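PDB 5U47: penicillin binding protein 2X from Streptococcus thermophilus, which probably acts as a transpeptidase that cross-links neighbouring glycan strands of cell-wall peptidoglycan during septum synthesis, and is a target of beta-lactam antibiotics. Local coordinates for residues D46-S51 with A138-M143; A305-S310 with P460-A465; T424-N429 with E468-M473. The protein carries 1 engineered substitution. All blocks are in the same frame, centred on the assembly; numbering follows the deposited sequence. Where two conformers were deposited one is given.

Interaction 1 of 3, residues D46-S51 with A138-M143; sequences DSTSYS and ATTSRM. With ACT (acetate ion), chain C.
Ser47 pairs with Ser141 and Ser49 with Thr139 as the two hydrogen-bonded pairs of an antiparallel ladder. Of their four backbone bonds, Ser47 N to Ser141 O measures 2.8 Å. The bond from Ser49 N to Thr139 O is 3.0 Å. The non-hydrogen-bonded pairs that alternate with them add CA-H...O contacts, such as Thr140 CA to Ser47 O at 3.4 Å.

Water reinforces the face that carries Ser47, Ser49, Thr139 and Ser141: one molecule donates to Ser47 O and Thr139 O and accepts from the OG atoms of Ser49 and Ser141. A second water joins Ser51 OG to Thr139 OG1.

Charge appears on the other face. Arg142 NH1 makes a salt bridge to Asp46 OD1, 3.0 Å from above the carboxylate, the planes 73° apart. The bend at Arg142 chi2 (69°) brings the guanidinium back to Asp46.

Apolar contact is slight: Ala138 CB lies 3.8 Å from Thr48 CG2 and 3.9 Å from Tyr50 CE2. Thr48 OG1 donates to an acetate, probably from the crystallisation liquor.

The chemistry implies a mainly polar, partly hydrated strand pairing within the dimerisation-domain region, held by backbone bonds and a salt bridge whose two partners are also held by Arg32 N and Glu177.

Interaction 2 of 3, residues A305-S310 with P460-A465; sequences AINNGS and PVSKQA
Asn307, in the last turn of helix 297-308, reaches with its side-chain carbonyl to the start of helix 463-478. Its CG stands opposite the backbone N (chi1 -159°), which carries OD1 across to Ser462. There Ser462 N donates to Asn307 OD1 at 2.9 Å with an angle of 157° at the hydrogen, coming from above the amide's carbonyl plane, 52° out of it. Ser462 OG lies 3.2 Å from Asn307 OD1, at best a weak bond, since its proton has another acceptor within reach. The other end of the amide is also held, because Asn307 ND2 bonds to Tyr374 OH and so the rotation of the group is fixed from both ends.

The close-packed side is small and apolar. Ile306 CG2 sits 3.7 Å from Ala465 CA and 3.9 Å from Ala465 CB, and Asn307 CB rests 3.9 Å from Ala465 CB and about as far from Val461 CG1. Val461 and Ala465 are buried here, with Tyr374 and Tyr378 packing against Val461. By contrast, the outer side is loose: the side chain of Lys463 points away from helix 297-308 into an exposed position. The whole contact is modest, burying 213 Å².

Each helix end is also closed by its own residues. Ser462 OG accepts from Ala465 N at 3.0 Å, and Gly309, with positive phi, ends the first helix through Gly309 N to Ile306 O and Ser310 N to Ala305 O. The last helical turn before a Schellman motif thus meets the serine N-cap of helix 463-478 through Ile306 and Asn307, within the transpeptidase domain, which belongs to the beta-lactamase-like family of folds.

Interaction 3 of 3, residues T424-N429 with E468-M473; sequences TAISNN and ETRNYM
Arg470 leaves helix 463-478 with CG anti to its carbonyl carbon (chi1 -70°), runs extended through chi2, then bends at chi3 (-51°), which brings NH1 up to the backbone oxygen of Ile426. Arg470 NH1 donates to Ile426 O at 2.8 Å. The donor lies nearly in line with the carbonyl bond, and the oxygen sits at the guanidinium edge, close to its plane; the bond is bent at the hydrogen, 144°.

The aliphatic part of the arginine also takes part. Its CG meets Ile426 CG2 at 3.8 Å and its CD passes 3.6 Å from Ile426 O, the two side chains sliding past each other in opposite directions. At the other end of the isoleucine, CD1 makes a looser approach to Thr469 CG2 at 4.4 Å.

The remaining nitrogens of the guanidinium are engaged beyond this pair: NE bonds to Ser536 O and NH2 to Glu537 O. Ile426 also packs on Met300 and Met533.

A buried arginine thus spends its three nitrogens on backbone carbonyls from two parts of the chain, tying helix 463-478 to the C-terminal turn of helix 416-427 and to residues 536-537. Those carbonyl dipoles would be expected to help stabilise its positive charge.

Interactions 2 and 3 are neighbours, their centres about 10 Å apart, and both use helix 463-478: its first turn meets helix 297-308, and the next turns meet the end of helix 416-427. Their segments alternate along the chain, and Ile306 of interaction 2 packs on Glu468, Thr469 and Tyr472 of interaction 3, so three helices of the transpeptidase domain form one connected cluster. Interaction 1 closes earlier in the sequence and lies on the opposite side of the chain's centre, with centres about 56 Å from interaction 2 and 49 Å from interaction 3. It belongs to the strands of the dimerisation-domain region, consistent with an elongated, multidomain protein.

Interaction 1 of 3, residues D46-S51 with A138-M143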
loop_
_atom_site.group_PDB
_atom_site.type_symbol
_atom_site.label_atom_id
_atom_site.label_comp_id
_atom_site.label_asym_id
_atom_site.label_seq_id
_atom_site.Cartn_x
_atom_site.Cartn_y
_atom_site.Cartn_z
ATOM N N ASP A 46 -12.977 -1.002 15.747
ATOM C CA ASP A 46 -14.075 -0.213 16.290
ATOM C C ASP A 46 -14.061 -0.231 17.803
ATOM O O ASP A 46 -13.679 -1.221 18.412
ATOM C CB ASP A 46 -15.448 -0.747 15.821
ATOM C CG ASP A 46 -15.794 -0.339 14.410
ATOM O OD1 ASP A 46 -14.898 0.200 13.719
ATOM O OD2 ASP A 46 -16.980 -0.549 13.984
ATOM N N SER A 47 -14.484 0.888 18.383
ATOM C CA SER A 47 -14.622 1.056 19.820
ATOM C C SER A 47 -15.954 1.764 20.080
ATOM O O SER A 47 -16.218 2.844 19.524
ATOM C CB SER A 47 -13.461 1.877 20.360
ATOM O OG SER A 47 -13.646 2.250 21.692
ATOM N N THR A 48 -16.786 1.140 20.906
ATOM C CA THR A 48 -18.109 1.669 21.242
ATOM C C THR A 48 -18.108 2.272 22.630
ATOM O O THR A 48 -17.626 1.665 23.584
ATOM C CB THR A 48 -19.159 0.551 21.248
ATOM O OG1 THR A 48 -19.096 -0.167 20.031
ATOM C CG2 THR A 48 -20.576 1.114 21.401
ATOM N N SER A 49 -18.636 3.480 22.728
ATOM C CA SER A 49 -18.810 4.152 24.007
ATOM C C SER A 49 -20.278 4.628 24.014
ATOM O O SER A 49 -20.998 4.484 23.014
ATOM C CB SER A 49 -17.801 5.271 24.205
ATOM O OG SER A 49 -17.999 6.291 23.261
ATOM N N TYR A 50 -20.732 5.169 25.126
ATOM C CA TYR A 50 -22.150 5.514 25.252
ATOM C C TYR A 50 -22.422 6.895 25.797
ATOM O O TYR A 50 -21.633 7.431 26.580
ATOM C CB TYR A 50 -22.828 4.483 26.133
ATOM C CG TYR A 50 -22.764 3.088 25.585
ATOM C CD1 TYR A 50 -21.662 2.276 25.828
ATOM C CD2 TYR A 50 -23.807 2.571 24.833
ATOM C CE1 TYR A 50 -21.594 0.987 25.322
ATOM C CE2 TYR A 50 -23.759 1.273 24.334
ATOM C CZ TYR A 50 -22.645 0.491 24.580
ATOM O OH TYR A 50 -22.579 -0.796 24.093
ATOM N N SER A 51 -23.548 7.457 25.356
ATOM C CA SER A 51 -24.016 8.761 25.784
ATOM C C SER A 51 -25.323 8.532 26.519
ATOM O O SER A 51 -26.234 7.867 25.986
ATOM C CB SER A 51 -24.254 9.701 24.604
ATOM O OG SER A 51 -23.051 9.995 23.925
ATOM N N ALA A 138 -25.303 4.374 21.597
ATOM C CA ALA A 138 -23.966 3.947 21.223
ATOM C C ALA A 138 -23.350 4.916 20.224
ATOM O O ALA A 138 -24.024 5.396 19.312
ATOM C CB ALA A 138 -24.004 2.552 20.624
ATOM N N THR A 139 -22.074 5.221 20.431
ATOM C CA THR A 139 -21.309 6.056 19.517
ATOM C C THR A 139 -20.014 5.288 19.253
ATOM O O THR A 139 -19.281 4.930 20.185
ATOM C CB THR A 139 -21.008 7.454 20.082
ATOM O OG1 THR A 139 -20.278 7.326 21.305
ATOM C CG2 THR A 139 -22.291 8.223 20.327
ATOM N N THR A 140 -19.738 5.045 17.982
ATOM C CA THR A 140 -18.586 4.267 17.595
ATOM C C THR A 140 -17.473 5.144 17.074
ATOM O O THR A 140 -17.721 6.049 16.272
ATOM C CB THR A 140 -18.995 3.266 16.505
ATOM O OG1 THR A 140 -20.017 2.424 17.027
ATOM C CG2 THR A 140 -17.845 2.415 16.083
ATOM N N SER A 141 -16.252 4.883 17.544
ATOM C CA SER A 141 -15.064 5.552 17.022
ATOM C C SER A 141 -14.071 4.477 16.560
ATOM O O SER A 141 -14.179 3.302 16.925
ATOM C CB SER A 141 -14.433 6.464 18.079
ATOM O OG SER A 141 -14.038 5.704 19.200
ATOM N N ARG A 142 -13.115 4.883 15.742
ATOM C CA ARG A 142 -12.110 3.971 15.225
ATOM C C ARG A 142 -10.853 4.149 16.073
ATOM O O ARG A 142 -10.393 5.265 16.242
ATOM C CB ARG A 142 -11.828 4.316 13.773
ATOM C CG ARG A 142 -11.049 3.284 12.983
ATOM C CD ARG A 142 -11.874 2.019 12.738
ATOM N NE ARG A 142 -11.326 1.230 11.646
ATOM C CZ ARG A 142 -11.635 -0.041 11.386
ATOM N NH1 ARG A 142 -12.505 -0.737 12.149
ATOM N NH2 ARG A 142 -11.081 -0.627 10.352
ATOM N N MET A 143 -10.327 3.048 16.603
ATOM C CA MET A 143 -9.135 3.057 17.459
ATOM C C MET A 143 -7.920 2.520 16.677
ATOM O O MET A 143 -8.040 1.516 15.981
ATOM C CB MET A 143 -9.401 2.182 18.695
ATOM C CG MET A 143 -8.204 2.003 19.618
ATOM S SD MET A 143 -8.496 0.846 20.966
ATOM C CE MET A 143 -6.836 0.777 21.642
HETATM C C ACT C . -17.243 -2.613 18.927
HETATM O O ACT C . -17.255 -3.538 18.080
HETATM O OXT ACT C . -17.422 -1.415 18.604
HETATM C CH3 ACT C . -17.008 -2.952 20.372
HETATM O O HOH W 1 -16.764 5.617 20.850
HETATM O O HOH W 2 -20.449 8.678 23.538
#

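Interaction 2 of 3, residues A305-S310 with P460-A465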
loop_
_atom_site.group_PDB
_atom_site.type_symbol
_atom_site.label_atom_id
_atom_site.label_comp_id
_atom_site.label_asym_id
_atom_site.label_seq_id
_atom_site.Cartn_x
_atom_site.Cartn_y
_atom_site.Cartn_z
ATOM N N ALA A 305 20.996 -4.550 -20.166
ATOM C CA ALA A 305 22.243 -4.659 -20.916
ATOM C C ALA A 305 22.767 -6.088 -20.862
ATOM O O ALA A 305 23.228 -6.622 -21.880
ATOM C CB ALA A 305 23.286 -3.693 -20.374
ATOM N N ILE A 306 22.700 -6.710 -19.687
ATOM C CA ILE A 306 23.176 -8.090 -19.539
ATOM C C ILE A 306 22.273 -9.034 -20.324
ATOM O O ILE A 306 22.763 -9.906 -21.055
ATOM C CB ILE A 306 23.282 -8.509 -18.061
ATOM C CG1 ILE A 306 24.389 -7.686 -17.378
ATOM C CG2 ILE A 306 23.577 -10.006 -17.951
ATOM C CD1 ILE A 306 24.445 -7.832 -15.871
ATOM N N ASN A 307 20.962 -8.838 -20.187
ATOM C CA ASN A 307 19.971 -9.662 -20.887
ATOM C C ASN A 307 20.044 -9.499 -22.430
ATOM O O ASN A 307 19.772 -10.438 -23.159
ATOM C CB ASN A 307 18.554 -9.333 -20.425
ATOM C CG ASN A 307 17.590 -10.458 -20.714
ATOM O OD1 ASN A 307 17.723 -11.547 -20.154
ATOM N ND2 ASN A 307 16.613 -10.210 -21.572
ATOM N N ASN A 308 20.392 -8.300 -22.895
ATOM C CA ASN A 308 20.496 -7.995 -24.328
ATOM C C ASN A 308 21.761 -8.590 -24.944
ATOM O O ASN A 308 21.867 -8.675 -26.159
ATOM C CB ASN A 308 20.527 -6.469 -24.534
ATOM C CG ASN A 308 20.330 -6.057 -25.979
ATOM O OD1 ASN A 308 19.389 -6.497 -26.637
ATOM N ND2 ASN A 308 21.203 -5.166 -26.473
ATOM N N GLY A 309 22.713 -8.991 -24.100
ATOM C CA GLY A 309 23.996 -9.500 -24.558
ATOM C C GLY A 309 24.967 -8.367 -24.890
ATOM O O GLY A 309 26.027 -8.610 -25.470
ATOM N N SER A 310 24.623 -7.133 -24.508
ATOM C CA SER A 310 25.454 -5.959 -24.826
ATOM C C SER A 310 26.154 -5.362 -23.590
ATOM O O SER A 310 26.186 -4.129 -23.393
ATOM C CB SER A 310 24.612 -4.903 -25.555
ATOM O OG SER A 310 23.495 -4.503 -24.781
ATOM N N PRO A 460 10.814 -9.607 -17.186
ATOM C CA PRO A 460 11.575 -8.667 -17.994
ATOM C C PRO A 460 12.977 -9.140 -18.406
ATOM O O PRO A 460 13.421 -8.786 -19.491
ATOM C CB PRO A 460 11.667 -7.411 -17.120
ATOM C CG PRO A 460 11.013 -7.706 -15.846
ATOM C CD PRO A 460 10.394 -9.052 -15.885
ATOM N N VAL A 461 13.646 -9.932 -17.561
ATOM C CA VAL A 461 15.007 -10.415 -17.850
ATOM C C VAL A 461 15.165 -11.866 -17.420
ATOM O O VAL A 461 14.331 -12.408 -16.703
ATOM C CB VAL A 461 16.087 -9.540 -17.152
ATOM C CG1 VAL A 461 16.006 -8.096 -17.630
ATOM C CG2 VAL A 461 15.955 -9.599 -15.639
ATOM N N SER A 462 16.229 -12.499 -17.889
ATOM C CA SER A 462 16.503 -13.882 -17.552
ATOM C C SER A 462 16.985 -14.023 -16.106
ATOM O O SER A 462 17.370 -13.047 -15.449
ATOM C CB SER A 462 17.579 -14.440 -18.476
ATOM O OG SER A 462 18.848 -13.855 -18.189
ATOM N N LYS A 463 16.967 -15.253 -15.634
ATOM C CA LYS A 463 17.464 -15.599 -14.306
ATOM C C LYS A 463 18.955 -15.232 -14.199
ATOM O O LYS A 463 19.410 -14.681 -13.178
ATOM C CB LYS A 463 17.278 -17.099 -14.099
ATOM C CG LYS A 463 17.935 -17.693 -12.869
ATOM C CD LYS A 463 17.623 -19.185 -12.817
ATOM C CE LYS A 463 18.421 -19.906 -11.754
ATOM N NZ LYS A 463 18.138 -19.380 -10.406
ATOM N N GLN A 464 19.704 -15.550 -15.257
ATOM C CA GLN A 464 21.136 -15.267 -15.279
ATOM C C GLN A 464 21.401 -13.753 -15.241
ATOM O O GLN A 464 22.277 -13.296 -14.507
ATOM C CB GLN A 464 21.804 -15.924 -16.499
ATOM C CG GLN A 464 23.313 -15.743 -16.547
ATOM C CD GLN A 464 23.958 -16.407 -17.748
ATOM O OE1 GLN A 464 23.315 -17.155 -18.482
ATOM N NE2 GLN A 464 25.241 -16.131 -17.957
ATOM N N ALA A 465 20.643 -12.978 -16.013
ATOM C CA ALA A 465 20.810 -11.511 -16.009
ATOM C C ALA A 465 20.524 -10.907 -14.625
ATOM O O ALA A 465 21.262 -10.033 -14.148
ATOM C CB ALA A 465 19.923 -10.863 -17.057
#

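Interaction 3 of 3, residues T424-N429 with E468-M473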
loop_
_atom_site.group_PDB
_atom_site.type_symbol
_atom_site.label_atom_id
_atom_site.label_comp_id
_atom_site.label_asym_id
_atom_site.label_seq_id
_atom_site.Cartn_x
_atom_site.Cartn_y
_atom_site.Cartn_z
ATOM N N THR A 424 11.349 -6.526 -7.750
ATOM C CA THR A 424 11.059 -7.933 -7.507
ATOM C C THR A 424 11.624 -8.840 -8.607
ATOM O O THR A 424 11.966 -9.972 -8.316
ATOM C CB THR A 424 9.546 -8.264 -7.326
ATOM O OG1 THR A 424 8.824 -7.926 -8.516
ATOM C CG2 THR A 424 8.968 -7.551 -6.172
ATOM N N ALA A 425 11.709 -8.364 -9.859
ATOM C CA ALA A 425 12.235 -9.191 -10.943
ATOM C C ALA A 425 13.733 -9.423 -10.733
ATOM O O ALA A 425 14.260 -10.477 -11.032
ATOM C CB ALA A 425 11.977 -8.549 -12.291
ATOM N N ILE A 426 14.411 -8.430 -10.179
ATOM C CA ILE A 426 15.827 -8.550 -9.888
ATOM C C ILE A 426 16.049 -9.555 -8.756
ATOM O O ILE A 426 16.949 -10.385 -8.849
ATOM C CB ILE A 426 16.407 -7.180 -9.514
ATOM C CG1 ILE A 426 16.216 -6.182 -10.666
ATOM C CG2 ILE A 426 17.882 -7.297 -9.111
ATOM C CD1 ILE A 426 16.999 -6.493 -11.919
ATOM N N SER A 427 15.218 -9.474 -7.713
ATOM C CA SER A 427 15.309 -10.321 -6.522
ATOM C C SER A 427 14.732 -11.727 -6.674
ATOM O O SER A 427 15.035 -12.608 -5.861
ATOM C CB SER A 427 14.545 -9.678 -5.343
ATOM O OG SER A 427 13.109 -9.859 -5.480
ATOM N N ASN A 428 13.885 -11.923 -7.680
ATOM C CA ASN A 428 13.188 -13.200 -7.881
ATOM C C ASN A 428 13.474 -13.842 -9.266
ATOM O O ASN A 428 12.544 -14.126 -10.036
ATOM C CB ASN A 428 11.674 -12.951 -7.688
ATOM C CG ASN A 428 10.845 -14.218 -7.786
ATOM O OD1 ASN A 428 11.168 -15.220 -7.177
ATOM N ND2 ASN A 428 9.743 -14.161 -8.555
ATOM N N ASN A 429 14.762 -14.052 -9.571
ATOM C CA ASN A 429 15.202 -14.759 -10.784
ATOM C C ASN A 429 14.620 -14.255 -12.115
ATOM O O ASN A 429 14.370 -15.037 -13.045
ATOM C CB ASN A 429 14.923 -16.266 -10.605
ATOM C CG ASN A 429 15.651 -16.848 -9.402
ATOM O OD1 ASN A 429 15.031 -17.399 -8.481
ATOM N ND2 ASN A 429 16.951 -16.668 -9.368
ATOM N N GLU A 468 23.452 -11.942 -12.225
ATOM C CA GLU A 468 24.661 -11.165 -12.511
ATOM C C GLU A 468 24.504 -9.717 -12.061
ATOM O O GLU A 468 25.444 -9.131 -11.515
ATOM C CB GLU A 468 25.069 -11.286 -13.986
ATOM C CG GLU A 468 25.542 -12.693 -14.306
ATOM C CD GLU A 468 25.961 -12.889 -15.752
ATOM O OE1 GLU A 468 26.307 -14.043 -16.125
ATOM O OE2 GLU A 468 25.947 -11.899 -16.516
ATOM N N THR A 469 23.324 -9.152 -12.271
ATOM C CA THR A 469 23.039 -7.795 -11.824
ATOM C C THR A 469 23.224 -7.705 -10.300
ATOM O O THR A 469 23.896 -6.789 -9.817
ATOM C CB THR A 469 21.618 -7.337 -12.229
ATOM O OG1 THR A 469 21.510 -7.327 -13.654
ATOM C CG2 THR A 469 21.330 -5.938 -11.718
ATOM N N ARG A 470 22.686 -8.686 -9.564
ATOM C CA ARG A 470 22.816 -8.699 -8.097
ATOM C C ARG A 470 24.272 -8.804 -7.659
ATOM O O ARG A 470 24.681 -8.146 -6.707
ATOM C CB ARG A 470 21.997 -9.816 -7.454
ATOM C CG ARG A 470 20.477 -9.609 -7.515
ATOM C CD ARG A 470 19.730 -10.538 -6.559
ATOM N NE ARG A 470 20.132 -11.941 -6.703
ATOM C CZ ARG A 470 19.698 -12.783 -7.646
ATOM N NH1 ARG A 470 18.832 -12.401 -8.591
ATOM N NH2 ARG A 470 20.155 -14.028 -7.664
ATOM N N ASN A 471 25.053 -9.615 -8.361
ATOM C CA ASN A 471 26.470 -9.744 -8.040
ATOM C C ASN A 471 27.223 -8.424 -8.317
ATOM O O ASN A 471 28.018 -7.994 -7.488
ATOM C CB ASN A 471 27.111 -10.912 -8.771
ATOM C CG ASN A 471 28.578 -11.066 -8.411
ATOM O OD1 ASN A 471 28.926 -11.174 -7.234
ATOM N ND2 ASN A 471 29.444 -11.044 -9.414
ATOM N N TYR A 472 26.961 -7.769 -9.447
ATOM C CA TYR A 472 27.609 -6.471 -9.719
ATOM C C TYR A 472 27.239 -5.450 -8.643
ATOM O O TYR A 472 28.059 -4.617 -8.261
ATOM C CB TYR A 472 27.268 -5.920 -11.117
ATOM C CG TYR A 472 27.859 -6.723 -12.257
ATOM C CD1 TYR A 472 29.233 -6.880 -12.375
ATOM C CD2 TYR A 472 27.056 -7.282 -13.245
ATOM C CE1 TYR A 472 29.794 -7.607 -13.420
ATOM C CE2 TYR A 472 27.606 -8.009 -14.285
ATOM C CZ TYR A 472 28.974 -8.163 -14.366
ATOM O OH TYR A 472 29.521 -8.877 -15.399
ATOM N N MET A 473 26.014 -5.542 -8.138
ATOM C CA MET A 473 25.535 -4.642 -7.070
ATOM C C MET A 473 26.237 -4.828 -5.713
ATOM O O MET A 473 26.161 -3.942 -4.856
ATOM C CB MET A 473 24.012 -4.764 -6.910
ATOM C CG MET A 473 23.225 -4.107 -8.030
ATOM S SD MET A 473 21.462 -4.513 -8.012
ATOM C CE MET A 473 20.891 -3.545 -6.623
#